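Local coordinates for protein CRISPR-associated endoribonuclease Cas6 1 (Methanocaldococcus jannaschii DSM 2661, PDB 5YI6) that probably binds transcripts of CRISPR repeats and cleaves them as a Cas6 endoribonuclease, yielding guide RNAs for antiviral defence, at residues Y25-A30 and S58-R63; S29-K34 and E92-G97; G97-G102 and R114-L119; M194-D199 and N230-G235. All coordinates share one frame; numbering follows the deposited sequence.

Contact 1 of 4, residues Y25-A30 and S58-R63. With PO4 (phosphate ion), chain G.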
# COMPACT_ATOMS: atom_id res chain seq x y z
N TYR A 25 -4.30 -6.30 8.48
CA TYR A 25 -5.09 -7.41 7.93
C TYR A 25 -6.58 -7.05 7.82
O TYR A 25 -7.25 -7.34 6.80
CB TYR A 25 -4.87 -8.62 8.82
CG TYR A 25 -5.69 -9.83 8.48
CD1 TYR A 25 -5.35 -10.63 7.40
CD2 TYR A 25 -6.79 -10.20 9.26
CE1 TYR A 25 -6.09 -11.75 7.09
CE2 TYR A 25 -7.52 -11.33 8.96
CZ TYR A 25 -7.17 -12.10 7.87
OH TYR A 25 -7.88 -13.24 7.54
N TYR A 26 -7.11 -6.39 8.87
CA TYR A 26 -8.52 -5.97 8.87
C TYR A 26 -8.78 -4.81 7.94
O TYR A 26 -9.86 -4.71 7.34
CB TYR A 26 -8.95 -5.62 10.30
CG TYR A 26 -8.67 -6.80 11.18
CD1 TYR A 26 -9.55 -7.87 11.21
CD2 TYR A 26 -7.52 -6.87 11.96
CE1 TYR A 26 -9.30 -8.98 12.00
CE2 TYR A 26 -7.26 -7.99 12.76
CZ TYR A 26 -8.16 -9.03 12.77
OH TYR A 26 -7.92 -10.14 13.54
N LEU A 27 -7.79 -3.91 7.82
CA LEU A 27 -7.90 -2.82 6.86
C LEU A 27 -7.98 -3.37 5.44
O LEU A 27 -8.85 -2.97 4.65
CB LEU A 27 -6.66 -1.91 7.01
CG LEU A 27 -6.46 -0.86 5.92
CD1 LEU A 27 -7.63 0.20 5.91
CD2 LEU A 27 -5.11 -0.14 6.12
N ALA A 28 -7.10 -4.32 5.11
CA ALA A 28 -7.09 -4.91 3.77
C ALA A 28 -8.41 -5.57 3.47
O ALA A 28 -8.94 -5.42 2.37
CB ALA A 28 -5.96 -5.98 3.66
N SER A 29 -8.95 -6.32 4.45
CA SER A 29 -10.28 -6.92 4.27
C SER A 29 -11.35 -5.84 4.04
O SER A 29 -12.23 -6.00 3.19
CB SER A 29 -10.62 -7.76 5.51
OG SER A 29 -11.94 -8.25 5.44
N ALA A 30 -11.30 -4.75 4.79
CA ALA A 30 -12.31 -3.70 4.63
C ALA A 30 -12.24 -3.07 3.24
O ALA A 30 -13.27 -2.81 2.61
CB ALA A 30 -12.12 -2.62 5.70
N SER A 58 -1.76 2.45 2.19
CA SER A 58 -0.86 2.50 3.34
C SER A 58 -1.51 1.81 4.55
O SER A 58 -2.66 1.40 4.52
CB SER A 58 -0.55 3.97 3.69
OG SER A 58 -1.70 4.60 4.25
N LEU A 59 -0.73 1.69 5.64
CA LEU A 59 -1.32 1.50 6.95
C LEU A 59 -2.09 2.76 7.34
O LEU A 59 -1.85 3.84 6.80
CB LEU A 59 -0.24 1.24 7.99
CG LEU A 59 0.82 0.18 7.67
CD1 LEU A 59 1.88 0.14 8.78
CD2 LEU A 59 0.13 -1.10 7.55
N LEU A 60 -2.96 2.63 8.35
CA LEU A 60 -3.60 3.82 8.92
C LEU A 60 -2.55 4.66 9.62
O LEU A 60 -1.76 4.14 10.42
CB LEU A 60 -4.71 3.41 9.90
CG LEU A 60 -5.94 2.74 9.25
CD1 LEU A 60 -6.88 2.09 10.29
CD2 LEU A 60 -6.74 3.74 8.36
N GLN A 61 -2.50 5.94 9.29
CA GLN A 61 -1.51 6.84 9.87
C GLN A 61 -2.18 7.73 10.90
O GLN A 61 -3.24 8.29 10.64
CB GLN A 61 -0.88 7.73 8.79
CG GLN A 61 -0.29 6.92 7.58
CD GLN A 61 0.99 6.16 7.91
OE1 GLN A 61 1.92 6.74 8.46
NE2 GLN A 61 1.04 4.85 7.55
N ILE A 62 -1.53 7.90 12.05
CA ILE A 62 -2.06 8.74 13.12
C ILE A 62 -1.05 9.83 13.42
O ILE A 62 0.14 9.54 13.60
CB ILE A 62 -2.34 7.92 14.39
CG1 ILE A 62 -3.36 6.83 14.10
CG2 ILE A 62 -2.76 8.88 15.59
CD1 ILE A 62 -3.62 5.93 15.28
N ARG A 63 -1.52 11.08 13.44
CA ARG A 63 -0.61 12.20 13.65
C ARG A 63 -0.53 12.61 15.12
O ARG A 63 0.56 12.83 15.64
CB ARG A 63 -1.03 13.40 12.82
CG ARG A 63 -0.90 13.12 11.33
CD ARG A 63 -1.42 14.34 10.59
NE ARG A 63 -1.50 14.03 9.17
CZ ARG A 63 -1.98 14.85 8.25
NH1 ARG A 63 -2.41 16.06 8.61
NH2 ARG A 63 -2.00 14.46 6.98
P PO4 G . -4.22 17.62 5.75
O1 PO4 G . -3.53 16.35 5.31
O2 PO4 G . -5.65 17.43 6.11
O3 PO4 G . -4.08 18.65 4.67
O4 PO4 G . -3.53 18.09 7.02
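Leu27, on one side of the helical segment 25-30, faces the non-helical segment 58-63, and the closest pair of alpha carbons is Leu27 CA and Leu59 CA, 7.9 Å apart. Leu27 carries the contact from the helix with a single methyl. With CG anti to the backbone N (chi1 169°), the isobutyl group leaves the helix toward the loop, and CD2 comes to 3.3 Å from Ser58 O. That carbonyl oxygen is buried against the methyl and has no polar partner in the model. The same CD2 lies 4.3 Å from Leu60 CG, so the methyl sits against both backbone and side chain of the segment. The topology is that of the N-terminal ferredoxin-like (RAMP) domain: helix 23-35 packs on the antiparallel sheet, and backbone hydrogen bonds between Ser58 and Tyr82 and between Gln61 and Tyr80 keep the loop beside strand 78-85. Leu81 and Val106 also touch Leu27. Two donors grip Leu59 O from opposite faces of its carbonyl plane, Ser58 OG at 2.7 Å and Gln61 NE2 at 3.2 Å. At the far end, extended Arg63 meets a phosphate ion with the edge of its guanidinium, two nearly straight bonds running side by side: NH1 to O4, 2.8 Å and 166°, and NH2 to O1, 2.9 Å and 162°. Glu8 forms a salt bridge with the same NH2, and Tyr80 makes a cation-pi contact with Arg63.

Contact 2 of 4, residues S29-K34 and E92-G97. With PO4 (phosphate ion), chain I.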
# COMPACT_ATOMS: atom_id res chain seq x y z
N SER A 29 -8.95 -6.32 4.45
CA SER A 29 -10.28 -6.92 4.27
C SER A 29 -11.35 -5.84 4.04
O SER A 29 -12.23 -6.00 3.19
CB SER A 29 -10.62 -7.76 5.51
OG SER A 29 -11.94 -8.25 5.44
N ALA A 30 -11.30 -4.75 4.79
CA ALA A 30 -12.31 -3.70 4.63
C ALA A 30 -12.24 -3.07 3.24
O ALA A 30 -13.27 -2.81 2.61
CB ALA A 30 -12.12 -2.62 5.70
N ILE A 31 -11.02 -2.82 2.76
CA ILE A 31 -10.87 -2.21 1.43
C ILE A 31 -11.38 -3.17 0.36
O ILE A 31 -12.12 -2.77 -0.56
CB ILE A 31 -9.41 -1.79 1.19
CG1 ILE A 31 -9.01 -0.62 2.12
CG2 ILE A 31 -9.17 -1.48 -0.30
CD1 ILE A 31 -9.86 0.64 1.93
N TYR A 32 -10.96 -4.44 0.45
CA TYR A 32 -11.47 -5.44 -0.49
C TYR A 32 -13.00 -5.45 -0.49
O TYR A 32 -13.64 -5.46 -1.56
CB TYR A 32 -10.91 -6.81 -0.11
CG TYR A 32 -11.41 -7.91 -1.04
CD1 TYR A 32 -10.65 -8.30 -2.15
CD2 TYR A 32 -12.64 -8.52 -0.83
CE1 TYR A 32 -11.12 -9.31 -3.03
CE2 TYR A 32 -13.12 -9.50 -1.71
CZ TYR A 32 -12.34 -9.90 -2.79
OH TYR A 32 -12.83 -10.86 -3.65
N ASN A 33 -13.61 -5.45 0.70
CA ASN A 33 -15.06 -5.54 0.79
C ASN A 33 -15.74 -4.33 0.20
O ASN A 33 -16.81 -4.48 -0.40
CB ASN A 33 -15.51 -5.78 2.25
CG ASN A 33 -15.08 -7.17 2.77
OD1 ASN A 33 -14.69 -8.03 1.98
ND2 ASN A 33 -15.10 -7.36 4.09
N LYS A 34 -15.14 -3.12 0.32
CA LYS A 34 -15.73 -1.95 -0.34
C LYS A 34 -15.69 -2.11 -1.85
O LYS A 34 -16.68 -1.88 -2.55
CB LYS A 34 -14.99 -0.66 0.05
CG LYS A 34 -15.06 -0.28 1.55
CD LYS A 34 -16.51 -0.07 1.97
CE LYS A 34 -16.55 0.58 3.38
NZ LYS A 34 -17.95 0.69 3.90
N GLU A 92 -10.35 7.71 -8.84
CA GLU A 92 -11.48 8.66 -8.80
C GLU A 92 -12.80 7.93 -8.51
O GLU A 92 -13.61 8.40 -7.71
CB GLU A 92 -11.58 9.42 -10.12
CG GLU A 92 -10.40 10.36 -10.42
CD GLU A 92 -10.51 11.71 -9.74
OE1 GLU A 92 -11.33 11.88 -8.80
OE2 GLU A 92 -9.72 12.61 -10.13
N ASN A 93 -13.03 6.79 -9.19
CA ASN A 93 -14.26 6.04 -8.96
C ASN A 93 -14.35 5.51 -7.54
O ASN A 93 -15.41 5.57 -6.91
CB ASN A 93 -14.35 4.87 -9.95
CG ASN A 93 -14.78 5.31 -11.34
OD1 ASN A 93 -14.85 6.49 -11.64
ND2 ASN A 93 -14.98 4.35 -12.21
N PHE A 94 -13.24 4.96 -7.03
CA PHE A 94 -13.23 4.41 -5.67
C PHE A 94 -13.47 5.53 -4.65
O PHE A 94 -14.27 5.37 -3.71
CB PHE A 94 -11.91 3.67 -5.43
CG PHE A 94 -11.86 2.86 -4.17
CD1 PHE A 94 -13.02 2.45 -3.52
CD2 PHE A 94 -10.62 2.46 -3.65
CE1 PHE A 94 -12.95 1.66 -2.36
CE2 PHE A 94 -10.55 1.71 -2.47
CZ PHE A 94 -11.73 1.31 -1.84
N VAL A 95 -12.80 6.68 -4.82
CA VAL A 95 -13.00 7.80 -3.90
C VAL A 95 -14.46 8.26 -3.93
O VAL A 95 -15.05 8.52 -2.88
CB VAL A 95 -12.05 8.96 -4.27
CG1 VAL A 95 -12.51 10.32 -3.64
CG2 VAL A 95 -10.62 8.67 -3.84
N ALA A 96 -15.07 8.39 -5.11
CA ALA A 96 -16.47 8.81 -5.15
C ALA A 96 -17.36 7.84 -4.38
O ALA A 96 -18.30 8.26 -3.67
CB ALA A 96 -16.94 8.93 -6.60
N GLY A 97 -17.09 6.53 -4.52
CA GLY A 97 -17.87 5.55 -3.77
C GLY A 97 -17.64 5.65 -2.27
O GLY A 97 -18.58 5.59 -1.48
P PO4 I . -19.73 -2.81 2.95
O1 PO4 I . -18.33 -3.28 2.60
O2 PO4 I . -20.56 -4.00 3.37
O3 PO4 I . -20.41 -2.17 1.75
O4 PO4 I . -19.64 -1.82 4.10
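Ile31 and Lys34 of helix 23-35 meet Phe94 of helix 88-101, with Lys34 CA and Gly97 CA the nearest alpha carbons, 8.5 Å apart. Phe94 reaches the other helix because its CG stands anti to the backbone N (chi1 -170°), sending the ring out toward it. The Ile31 side chain crosses that of Phe94 at about a right angle, and its CG2 lies 4.1 Å from Phe94 CZ in an oblique approach. Lys34 uses its first methylene instead: CB lies near the ring plane, at the edge, 3.9 Å from Phe94 CE1. The two segments belong to the two main helices of the N-terminal ferredoxin-like domain, and Tyr42 and Leu46 also touch the Phe94 side chain. Tyr32, probably the proton acceptor as in related enzymes, has its CB directed away from this interface. Beyond CB the Lys34 chain bends at chi2 (-60°) and leaves the phenyl ring, bringing NZ to 3.0 Å from O4 of a phosphate ion that probably came from the crystallisation liquor. The ammonium is anchored more strongly by a salt bridge to Asp101, with Lys103 O as a further acceptor.

Contact 3 of 4, residues G97-G102 and R114-L119. With PO4 (phosphate ion), chain G.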
# COMPACT_ATOMS: atom_id res chain seq x y z
N GLY A 97 -17.09 6.53 -4.52
CA GLY A 97 -17.87 5.55 -3.77
C GLY A 97 -17.64 5.65 -2.27
O GLY A 97 -18.58 5.59 -1.48
N LEU A 98 -16.38 5.79 -1.86
CA LEU A 98 -16.06 5.91 -0.43
C LEU A 98 -16.72 7.15 0.18
O LEU A 98 -17.19 7.12 1.32
CB LEU A 98 -14.54 6.00 -0.25
CG LEU A 98 -13.76 4.68 -0.49
CD1 LEU A 98 -12.26 4.97 -0.75
CD2 LEU A 98 -13.93 3.75 0.73
N LEU A 99 -16.70 8.25 -0.55
CA LEU A 99 -17.30 9.49 -0.02
C LEU A 99 -18.82 9.37 0.05
O LEU A 99 -19.42 9.85 1.02
CB LEU A 99 -16.90 10.70 -0.86
CG LEU A 99 -15.44 11.10 -0.65
CD1 LEU A 99 -15.02 12.14 -1.67
CD2 LEU A 99 -15.20 11.60 0.79
N GLU A 100 -19.46 8.73 -0.94
CA GLU A 100 -20.91 8.54 -0.89
C GLU A 100 -21.31 7.60 0.24
O GLU A 100 -22.28 7.85 0.97
CB GLU A 100 -21.42 8.02 -2.25
CG GLU A 100 -22.93 7.71 -2.22
CD GLU A 100 -23.49 7.19 -3.54
OE1 GLU A 100 -22.83 7.28 -4.59
OE2 GLU A 100 -24.61 6.67 -3.52
N ASP A 101 -20.61 6.47 0.38
CA ASP A 101 -20.82 5.56 1.49
C ASP A 101 -20.62 6.29 2.83
O ASP A 101 -21.51 6.33 3.69
CB ASP A 101 -19.84 4.38 1.30
CG ASP A 101 -19.83 3.38 2.43
OD1 ASP A 101 -20.45 3.61 3.48
OD2 ASP A 101 -19.17 2.34 2.25
N GLY A 102 -19.43 6.88 3.01
CA GLY A 102 -19.16 7.74 4.14
C GLY A 102 -18.62 7.05 5.37
O GLY A 102 -18.25 7.75 6.33
N ARG A 114 -14.30 11.62 5.69
CA ARG A 114 -14.62 13.05 5.65
C ARG A 114 -14.35 13.68 4.28
O ARG A 114 -15.19 14.40 3.76
CB ARG A 114 -13.83 13.79 6.73
CG ARG A 114 -14.21 13.35 8.16
CD ARG A 114 -15.69 13.61 8.43
NE ARG A 114 -16.00 13.52 9.87
CZ ARG A 114 -17.22 13.34 10.36
NH1 ARG A 114 -18.27 13.24 9.54
NH2 ARG A 114 -17.40 13.25 11.68
N LYS A 115 -13.15 13.48 3.74
CA LYS A 115 -12.67 14.16 2.53
C LYS A 115 -11.57 13.30 1.91
O LYS A 115 -10.97 12.46 2.59
CB LYS A 115 -12.06 15.54 2.84
CG LYS A 115 -12.87 16.47 3.69
CD LYS A 115 -12.15 17.78 3.86
CE LYS A 115 -12.97 18.72 4.78
NZ LYS A 115 -12.29 20.00 4.95
N ALA A 116 -11.26 13.57 0.65
CA ALA A 116 -10.13 12.92 0.01
C ALA A 116 -9.23 14.00 -0.56
O ALA A 116 -9.59 14.66 -1.54
CB ALA A 116 -10.59 11.96 -1.11
N LYS A 117 -8.02 14.11 -0.01
CA LYS A 117 -7.08 15.14 -0.41
C LYS A 117 -6.24 14.63 -1.58
O LYS A 117 -5.72 13.51 -1.54
CB LYS A 117 -6.19 15.52 0.78
CG LYS A 117 -5.08 16.52 0.44
CD LYS A 117 -4.16 16.72 1.64
CE LYS A 117 -2.99 17.64 1.31
NZ LYS A 117 -2.09 17.80 2.52
N ILE A 118 -6.14 15.43 -2.63
CA ILE A 118 -5.37 15.04 -3.81
C ILE A 118 -3.89 15.30 -3.57
O ILE A 118 -3.51 16.40 -3.16
CB ILE A 118 -5.86 15.80 -5.04
CG1 ILE A 118 -7.33 15.47 -5.33
CG2 ILE A 118 -4.92 15.52 -6.28
CD1 ILE A 118 -7.98 16.50 -6.28
N LEU A 119 -3.04 14.30 -3.84
CA LEU A 119 -1.60 14.42 -3.62
C LEU A 119 -0.90 14.31 -4.96
O LEU A 119 -0.66 13.18 -5.45
CB LEU A 119 -1.09 13.35 -2.64
CG LEU A 119 -1.76 13.46 -1.26
CD1 LEU A 119 -1.36 12.31 -0.34
CD2 LEU A 119 -1.37 14.77 -0.62
P PO4 G . -4.22 17.62 5.75
O1 PO4 G . -3.53 16.35 5.31
O2 PO4 G . -5.65 17.43 6.11
O3 PO4 G . -4.08 18.65 4.67
O4 PO4 G . -3.53 18.09 7.02
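Asp101 OD2, at the end of helix 88-101, is held by the hydroxyl of Tyr42 in addition to its salt bridge with Lys34. One step further, Gly102 N bonds to Leu98 O at 2.8 Å, and the chain then leaves the helix with a positive phi of 89° at Gly102. Segments 97-101 and 114-118 run nearly antiparallel, at 167°, with their axes 8.9 Å apart. Leu99 supplies the helix side of the packing. Its CD2 rests on backbone, 4.0 Å from Lys115 CA and 4.1 Å from Arg114 O, while CD1 approaches Ala116 CB more loosely at 4.5 Å. Ala116 points its CB toward the helix, whereas those of Lys115 and Arg114 point away. This is helix-on-sheet packing within the second split beta-alpha-beta unit of the ferredoxin-like domain, in which strand 5-12 separates strands 78-85 and 109-118. The seam lies at the surface, away from the probable catalytic residues. Beyond it Lys117 stretches out fully, its CG anti to the backbone N (chi1 175°), and NZ reaches a phosphate ion: the bond to O3 is 3.1 Å, and that to O1, at 3.5 Å, is weak.

Contact 4 of 4, residues M194-D199 and N230-G235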
# COMPACT_ATOMS: atom_id res chain seq x y z
N MET A 194 3.43 -9.85 9.27
CA MET A 194 2.15 -9.36 8.77
C MET A 194 1.29 -10.55 8.41
O MET A 194 1.74 -11.43 7.67
CB MET A 194 2.31 -8.45 7.52
CG MET A 194 3.35 -7.33 7.66
SD MET A 194 2.72 -6.01 8.71
CE MET A 194 1.44 -5.23 7.72
N ARG A 195 0.06 -10.58 8.93
CA ARG A 195 -0.89 -11.61 8.54
C ARG A 195 -1.41 -11.35 7.13
O ARG A 195 -1.79 -10.22 6.80
CB ARG A 195 -2.05 -11.63 9.53
CG ARG A 195 -3.01 -12.77 9.36
CD ARG A 195 -4.06 -12.73 10.47
NE ARG A 195 -5.04 -13.78 10.28
CZ ARG A 195 -6.13 -13.93 11.03
NH1 ARG A 195 -6.39 -13.09 12.02
NH2 ARG A 195 -6.97 -14.94 10.78
N ILE A 196 -1.44 -12.38 6.29
CA ILE A 196 -1.92 -12.22 4.92
C ILE A 196 -3.06 -13.16 4.58
O ILE A 196 -3.73 -12.94 3.56
CB ILE A 196 -0.80 -12.33 3.87
CG1 ILE A 196 0.05 -13.59 4.13
CG2 ILE A 196 0.05 -11.08 3.90
CD1 ILE A 196 1.18 -13.76 3.12
N LYS A 197 -3.30 -14.17 5.38
CA LYS A 197 -4.38 -15.12 5.17
C LYS A 197 -4.80 -15.59 6.55
O LYS A 197 -4.14 -15.28 7.54
CB LYS A 197 -3.98 -16.30 4.26
CG LYS A 197 -3.90 -15.92 2.79
CD LYS A 197 -5.20 -15.26 2.32
CE LYS A 197 -5.19 -14.98 0.81
NZ LYS A 197 -6.34 -14.12 0.40
N ASN A 198 -5.96 -16.23 6.63
CA ASN A 198 -6.47 -16.66 7.92
C ASN A 198 -5.36 -17.29 8.75
O ASN A 198 -5.34 -17.14 9.98
CB ASN A 198 -7.63 -17.64 7.76
CG ASN A 198 -8.74 -17.09 6.88
OD1 ASN A 198 -9.08 -17.68 5.85
ND2 ASN A 198 -9.29 -15.95 7.27
N ASP A 199 -4.41 -17.99 8.12
CA ASP A 199 -3.37 -18.60 8.92
C ASP A 199 -1.95 -18.33 8.45
O ASP A 199 -1.02 -18.95 8.98
CB ASP A 199 -3.58 -20.11 8.94
CG ASP A 199 -4.98 -20.49 9.32
OD1 ASP A 199 -5.56 -19.81 10.19
OD2 ASP A 199 -5.52 -21.44 8.72
N ASN A 230 0.44 -5.61 -3.79
CA ASN A 230 0.11 -4.18 -3.66
C ASN A 230 -1.37 -3.97 -3.33
O ASN A 230 -1.72 -3.13 -2.49
CB ASN A 230 0.45 -3.44 -4.95
CG ASN A 230 1.95 -3.46 -5.26
OD1 ASN A 230 2.33 -3.65 -6.42
ND2 ASN A 230 2.80 -3.33 -4.21
N SER A 231 -2.25 -4.72 -4.02
CA SER A 231 -3.67 -4.44 -3.92
C SER A 231 -4.27 -4.93 -2.60
O SER A 231 -5.43 -4.63 -2.33
CB SER A 231 -4.44 -5.02 -5.13
OG SER A 231 -4.40 -6.43 -5.11
N MET A 232 -3.49 -5.65 -1.80
CA MET A 232 -3.84 -5.99 -0.42
C MET A 232 -3.21 -5.04 0.60
O MET A 232 -3.25 -5.31 1.81
CB MET A 232 -3.41 -7.45 -0.13
CG MET A 232 -4.22 -8.47 -0.88
SD MET A 232 -3.49 -10.14 -0.70
CE MET A 232 -3.33 -10.24 1.09
N GLY A 233 -2.60 -3.94 0.14
CA GLY A 233 -2.12 -2.87 0.99
C GLY A 233 -0.66 -2.93 1.34
O GLY A 233 -0.28 -2.54 2.47
N PHE A 234 0.18 -3.48 0.44
CA PHE A 234 1.60 -3.64 0.70
C PHE A 234 2.44 -2.80 -0.25
O PHE A 234 2.08 -2.61 -1.42
CB PHE A 234 2.06 -5.14 0.61
CG PHE A 234 1.53 -5.97 1.75
CD1 PHE A 234 2.32 -6.22 2.85
CD2 PHE A 234 0.22 -6.46 1.73
CE1 PHE A 234 1.82 -6.98 3.96
CE2 PHE A 234 -0.28 -7.18 2.80
CZ PHE A 234 0.53 -7.46 3.92
N GLY A 235 3.55 -2.30 0.27
CA GLY A 235 4.60 -1.75 -0.59
C GLY A 235 4.43 -0.29 -0.95
O GLY A 235 5.13 0.18 -1.85
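Phe234 belongs to the glycine-rich loop characteristic of the C-terminal domain of Cas6 proteins, and its ring packs against Met194 and Ile196 of segment 194-199. The Met194 and Phe234 side chains run antiparallel to each other as they pass: Met194 CB lies near the ring plane, at the edge, 3.9 Å from Phe234 CE1. The Met194 chain folds at both chi2 and chi3, which keeps its CG and CE near that same ring atom. The Ile196 side chain lies roughly perpendicular to that of Phe234 and approaches obliquely, CG2 being 3.7 Å from Phe234 CZ. Its chi1 of 49° wedges CG1 between the backbone N and the carbonyl carbon, leaving CG2 to make this touch. Met232 meets Ile196 with its methyl: extended as far as SD, it turns at chi3 (52°) and sets CE 3.7 Å from Ile196 O and 4.3 Å from Ile196 CB. Ile196 and Lys197 form a classic beta bulge, across which Arg195 NE reaches Lys197 O at 3.3 Å, while the Arg195 guanidinium makes a cation-pi contact with Tyr25. Within the loop, Asn230 ND2 gives Phe234 O an almost straight bond (3.0 Å, 167°), the acceptor lying in the amide plane of Asn230.

Helix 23-35 serves contacts 1 and 2, whose centres are 13 Å apart, and helix 88-101 serves contacts 2 and 3. The latter two are tied by Lys34 NZ to Asp101 OD2 at 2.6 Å and by Val95 CG1 against Ala116 CB at 3.6 Å. Contacts 1 and 3 do not touch, but Arg63 and Lys117 hold the same phosphate ion. Contact 4 brings in the C-terminal domain: Tyr25 CE2 lies 3.6 Å from Arg195 CZ, so helix 23-35 also borders the second domain. Around the probable active site, contact 2 contains Tyr32, while the Met232 side chain of contact 4 is about 7 Å from those of both Tyr32 and Lys53.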